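Side-chain contacts in putative 4-Hydroxy-2-oxoglutarate aldolase / 2-dehydro-3-deoxyphosphogluconate aldolase (Yersinia enterocolitica, PDB 3LM7), which is a putative aldolase of the KDGP aldolase family, built on a TIM-barrel type of fold and modelled with a potassium ion: residues L119-G124 against I131-L136; G127-S132 against T148-M153. All blocks are in the same frame, centred on the assembly; numbering follows the deposited sequence.

Contact 1: L119-G124 against I131-L136; sequences LISPTG and ISTGPL
Thr-133 meets Leu-119 where strand 115-120 of the parallel sheet, in this TIM-barrel-type protein, runs out at its C-terminal end and the loop after strand 128-130 folds back over it. The CB of Thr-133 points at the strand and sits 3.6 Å from Leu-119 O, with Leu-119 CD2 next at 4.1 Å. From there the side chain forks. OG1 of Thr-133, placed between the backbone N and the carbonyl carbon (chi1 56°), donates a hydrogen bond of 2.7 Å to Leu-119 O; the donor stands 29° off the carbonyl plane, with a C=O...OG1 angle of 148°. Phe-99 N hydrogen-bonds the same hydroxyl, so this buried OG1 links two parts of the backbone and its rotation is probably fixed. The other branch, Thr-133 CG2, lies 3.5 Å from Leu-119 O and 3.9 Å from Leu-119 CD2, as the leucine crosses it obliquely. Ser-121 OG, which hydrogen-bonds Phe-165 O, also lies 3.9 Å from Thr-133 CG2. Beside the threonine, Ile-120 and Ile-131 present only their short branches to each other: their CG1 arms lead away, while Ile-120 CG2 and Ile-131 CG2 touch at 4.0 Å.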
# COMPACT_ATOMS: atom_id res chain seq x y z
N LEU A 119 3.51 -19.53 5.62
CA LEU A 119 2.73 -20.49 4.84
C LEU A 119 1.50 -20.93 5.62
O LEU A 119 1.62 -21.45 6.75
CB LEU A 119 3.59 -21.74 4.52
CG LEU A 119 3.07 -22.65 3.37
CD1 LEU A 119 4.25 -23.64 2.89
CD2 LEU A 119 1.87 -23.47 3.85
N ILE A 120 0.32 -20.67 5.03
CA ILE A 120 -0.95 -21.11 5.52
C ILE A 120 -1.74 -21.63 4.32
O ILE A 120 -1.41 -21.28 3.13
CB ILE A 120 -1.77 -19.97 6.23
CG1 ILE A 120 -2.25 -18.94 5.21
CG2 ILE A 120 -0.94 -19.33 7.40
CD1 ILE A 120 -3.08 -17.75 5.88
N SER A 121 -2.74 -22.50 4.59
CA SER A 121 -3.19 -23.38 3.52
C SER A 121 -4.71 -23.41 3.41
O SER A 121 -5.43 -23.29 4.40
CB SER A 121 -2.61 -24.81 3.75
OG SER A 121 -1.17 -24.76 3.84
N PRO A 122 -5.23 -23.64 2.18
CA PRO A 122 -6.64 -23.90 1.91
C PRO A 122 -7.20 -25.05 2.78
O PRO A 122 -6.46 -25.94 3.17
CB PRO A 122 -6.63 -24.36 0.42
CG PRO A 122 -5.50 -23.73 -0.17
CD PRO A 122 -4.43 -23.70 0.94
N THR A 123 -8.47 -24.96 3.10
CA THR A 123 -9.14 -25.96 3.91
C THR A 123 -10.36 -26.52 3.20
O THR A 123 -10.99 -27.41 3.73
CB THR A 123 -9.67 -25.32 5.22
OG1 THR A 123 -10.53 -24.24 4.90
CG2 THR A 123 -8.53 -24.84 6.14
N GLY A 124 -10.72 -25.94 2.06
CA GLY A 124 -12.00 -26.22 1.45
C GLY A 124 -13.13 -25.33 1.98
O GLY A 124 -14.24 -25.38 1.45
N ILE A 131 -3.06 -23.51 9.73
CA ILE A 131 -1.85 -22.78 10.17
C ILE A 131 -0.86 -23.68 10.84
O ILE A 131 0.21 -23.20 11.22
CB ILE A 131 -2.14 -21.51 11.11
CG1 ILE A 131 -2.86 -21.97 12.41
CG2 ILE A 131 -3.14 -20.55 10.45
CD1 ILE A 131 -3.01 -20.84 13.46
N SER A 132 -1.18 -24.96 11.01
CA SER A 132 -0.28 -25.93 11.63
C SER A 132 0.67 -26.47 10.53
O SER A 132 0.63 -27.66 10.19
CB SER A 132 -1.08 -27.10 12.25
OG SER A 132 -2.07 -27.55 11.28
N THR A 133 1.57 -25.59 10.03
CA THR A 133 2.37 -25.93 8.85
C THR A 133 3.86 -26.05 9.23
O THR A 133 4.71 -26.17 8.35
CB THR A 133 2.17 -24.87 7.73
OG1 THR A 133 2.50 -23.56 8.25
CG2 THR A 133 0.67 -24.81 7.32
N GLY A 134 4.16 -26.09 10.53
CA GLY A 134 5.54 -26.31 10.97
C GLY A 134 5.88 -27.81 11.00
O GLY A 134 5.06 -28.63 10.68
N PRO A 135 7.14 -28.15 11.28
CA PRO A 135 7.58 -29.55 11.11
C PRO A 135 6.82 -30.55 11.98
O PRO A 135 6.40 -31.59 11.46
CB PRO A 135 9.07 -29.53 11.49
CG PRO A 135 9.36 -28.17 11.96
CD PRO A 135 8.23 -27.22 11.55
N LEU A 136 6.68 -30.28 13.28
CA LEU A 136 5.86 -31.19 14.13
C LEU A 136 4.36 -30.95 13.91
O LEU A 136 3.57 -31.90 13.81
CB LEU A 136 6.13 -30.99 15.64
CG LEU A 136 7.61 -31.26 15.97
CD1 LEU A 136 7.90 -30.90 17.38
CD2 LEU A 136 7.96 -32.76 15.79

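Contact 2: G127-S132 against T148-M153; sequences GYVKIS and TTAIAM
Ala-150 turns its CB from helix 147-156 toward two branched side chains, Val-129 of strand 128-130 and Ile-131 just beyond it. Being two residues apart, both direct their CB atoms at the helix, whereas Lys-130 between them points the other way and forms a salt bridge with Asp-142. Of the two valine methyls, Val-129 CG2 makes the approach, reaching Ala-150 CB at 3.5 Å, a snug methyl-to-methyl contact. Ile-131 CG2 meets Ala-150 CB at 3.9 Å, so the alanine methyl rests against one methyl of each residue. The long arm of Ile-131 continues past the alanine to the next helical turn. With chi2 at 172° this arm is extended, and Ile-131 CD1 comes to 4.0 Å from SE of Met-153, a selenomethionine. The two side chains cross at about a right angle, and the bend at chi3 (75°) keeps Met-153 CE near the isoleucine tip too. Phe-99 also touches Ile-131 and Met-153, while Val-145 of the paired strand 144-146 packs on Ala-150. No hydrogen bond joins the two segments: helix and strand meet through methyl and selenium surfaces, so dispersion forces and apolar burial should account for most of their attraction.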
# COMPACT_ATOMS: atom_id res chain seq x y z
N GLY A 127 -13.04 -18.57 4.13
CA GLY A 127 -12.82 -17.85 5.38
C GLY A 127 -11.98 -18.52 6.46
O GLY A 127 -11.71 -17.90 7.51
N TYR A 128 -11.55 -19.75 6.21
CA TYR A 128 -10.82 -20.57 7.22
C TYR A 128 -9.54 -21.16 6.62
O TYR A 128 -9.59 -21.74 5.52
CB TYR A 128 -11.73 -21.73 7.79
CG TYR A 128 -12.87 -21.10 8.55
CD1 TYR A 128 -12.75 -20.77 9.91
CD2 TYR A 128 -14.04 -20.72 7.86
CE1 TYR A 128 -13.83 -20.10 10.58
CE2 TYR A 128 -15.08 -20.02 8.50
CZ TYR A 128 -14.98 -19.74 9.84
OH TYR A 128 -16.07 -19.10 10.38
N VAL A 129 -8.41 -21.05 7.35
CA VAL A 129 -7.16 -21.48 6.83
C VAL A 129 -6.41 -22.39 7.84
O VAL A 129 -6.61 -22.26 9.08
CB VAL A 129 -6.23 -20.28 6.53
CG1 VAL A 129 -6.57 -19.58 5.21
CG2 VAL A 129 -6.11 -19.29 7.81
N LYS A 130 -5.56 -23.25 7.33
CA LYS A 130 -4.79 -24.20 8.19
C LYS A 130 -3.44 -23.55 8.47
O LYS A 130 -2.79 -23.03 7.54
CB LYS A 130 -4.59 -25.48 7.44
CG LYS A 130 -3.56 -26.41 8.07
CD LYS A 130 -3.51 -27.74 7.22
CE LYS A 130 -2.26 -28.52 7.56
NZ LYS A 130 -2.35 -29.95 7.02
N ILE A 131 -3.06 -23.51 9.73
CA ILE A 131 -1.85 -22.78 10.17
C ILE A 131 -0.86 -23.68 10.84
O ILE A 131 0.21 -23.20 11.22
CB ILE A 131 -2.14 -21.51 11.11
CG1 ILE A 131 -2.86 -21.97 12.41
CG2 ILE A 131 -3.14 -20.55 10.45
CD1 ILE A 131 -3.01 -20.84 13.46
N SER A 132 -1.18 -24.96 11.01
CA SER A 132 -0.28 -25.93 11.63
C SER A 132 0.67 -26.47 10.53
O SER A 132 0.63 -27.66 10.19
CB SER A 132 -1.08 -27.10 12.25
OG SER A 132 -2.07 -27.55 11.28
N THR A 148 -8.88 -13.72 9.19
CA THR A 148 -8.50 -12.48 9.85
C THR A 148 -7.63 -12.76 11.08
O THR A 148 -6.61 -12.03 11.41
CB THR A 148 -9.74 -11.67 10.27
OG1 THR A 148 -10.70 -12.55 10.96
CG2 THR A 148 -10.34 -11.04 8.98
N THR A 149 -8.01 -13.81 11.79
CA THR A 149 -7.21 -14.19 12.98
C THR A 149 -5.82 -14.67 12.56
O THR A 149 -4.85 -14.28 13.20
CB THR A 149 -7.93 -15.28 13.79
OG1 THR A 149 -9.29 -14.81 14.04
CG2 THR A 149 -7.18 -15.52 15.17
N ALA A 150 -5.69 -15.48 11.48
CA ALA A 150 -4.34 -15.92 11.03
C ALA A 150 -3.51 -14.75 10.60
O ALA A 150 -2.33 -14.69 10.94
CB ALA A 150 -4.44 -16.96 9.83
N ILE A 151 -4.12 -13.77 9.92
CA ILE A 151 -3.35 -12.56 9.54
C ILE A 151 -2.85 -11.82 10.79
O ILE A 151 -1.67 -11.40 10.90
CB ILE A 151 -4.22 -11.59 8.69
CG1 ILE A 151 -4.34 -12.19 7.24
CG2 ILE A 151 -3.57 -10.25 8.61
CD1 ILE A 151 -5.48 -11.53 6.42
N ALA A 152 -3.76 -11.66 11.77
CA ALA A 152 -3.33 -10.93 12.97
C ALA A 152 -2.18 -11.69 13.69
O ALA A 152 -1.27 -11.08 14.26
CB ALA A 152 -4.55 -10.74 13.95
N MSE A 153 -2.27 -13.02 13.73
CA MSE A 153 -1.16 -13.82 14.36
C MSE A 153 0.16 -13.64 13.57
O MSE A 153 1.24 -13.47 14.19
CB MSE A 153 -1.52 -15.32 14.46
CG MSE A 153 -2.67 -15.51 15.40
SE MSE A 153 -3.32 -17.36 15.44
CE MSE A 153 -1.87 -18.12 16.47

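Overall arrangement
From the N terminus, strand 115-120 of the parallel sheet leads into 119-124, and the chain turns through six residues to come back at 131-136, where contact 1 closes this short loop. Contact 2 begins inside it, at 127-132, and closes a wider loop on 148-153 of helix 147-156. The two loops therefore overlap rather than nest, sharing Ile-131 and Ser-132; their centres lie 9 Å apart. Strand 128-130, which pairs antiparallel with 144-146, joins them further: Ser-121 O probably accepts a hydrogen bond from Lys-130 N. Together the contacts tie the end of a sheet strand, the two-stranded antiparallel pair and the following helix, all within one chain.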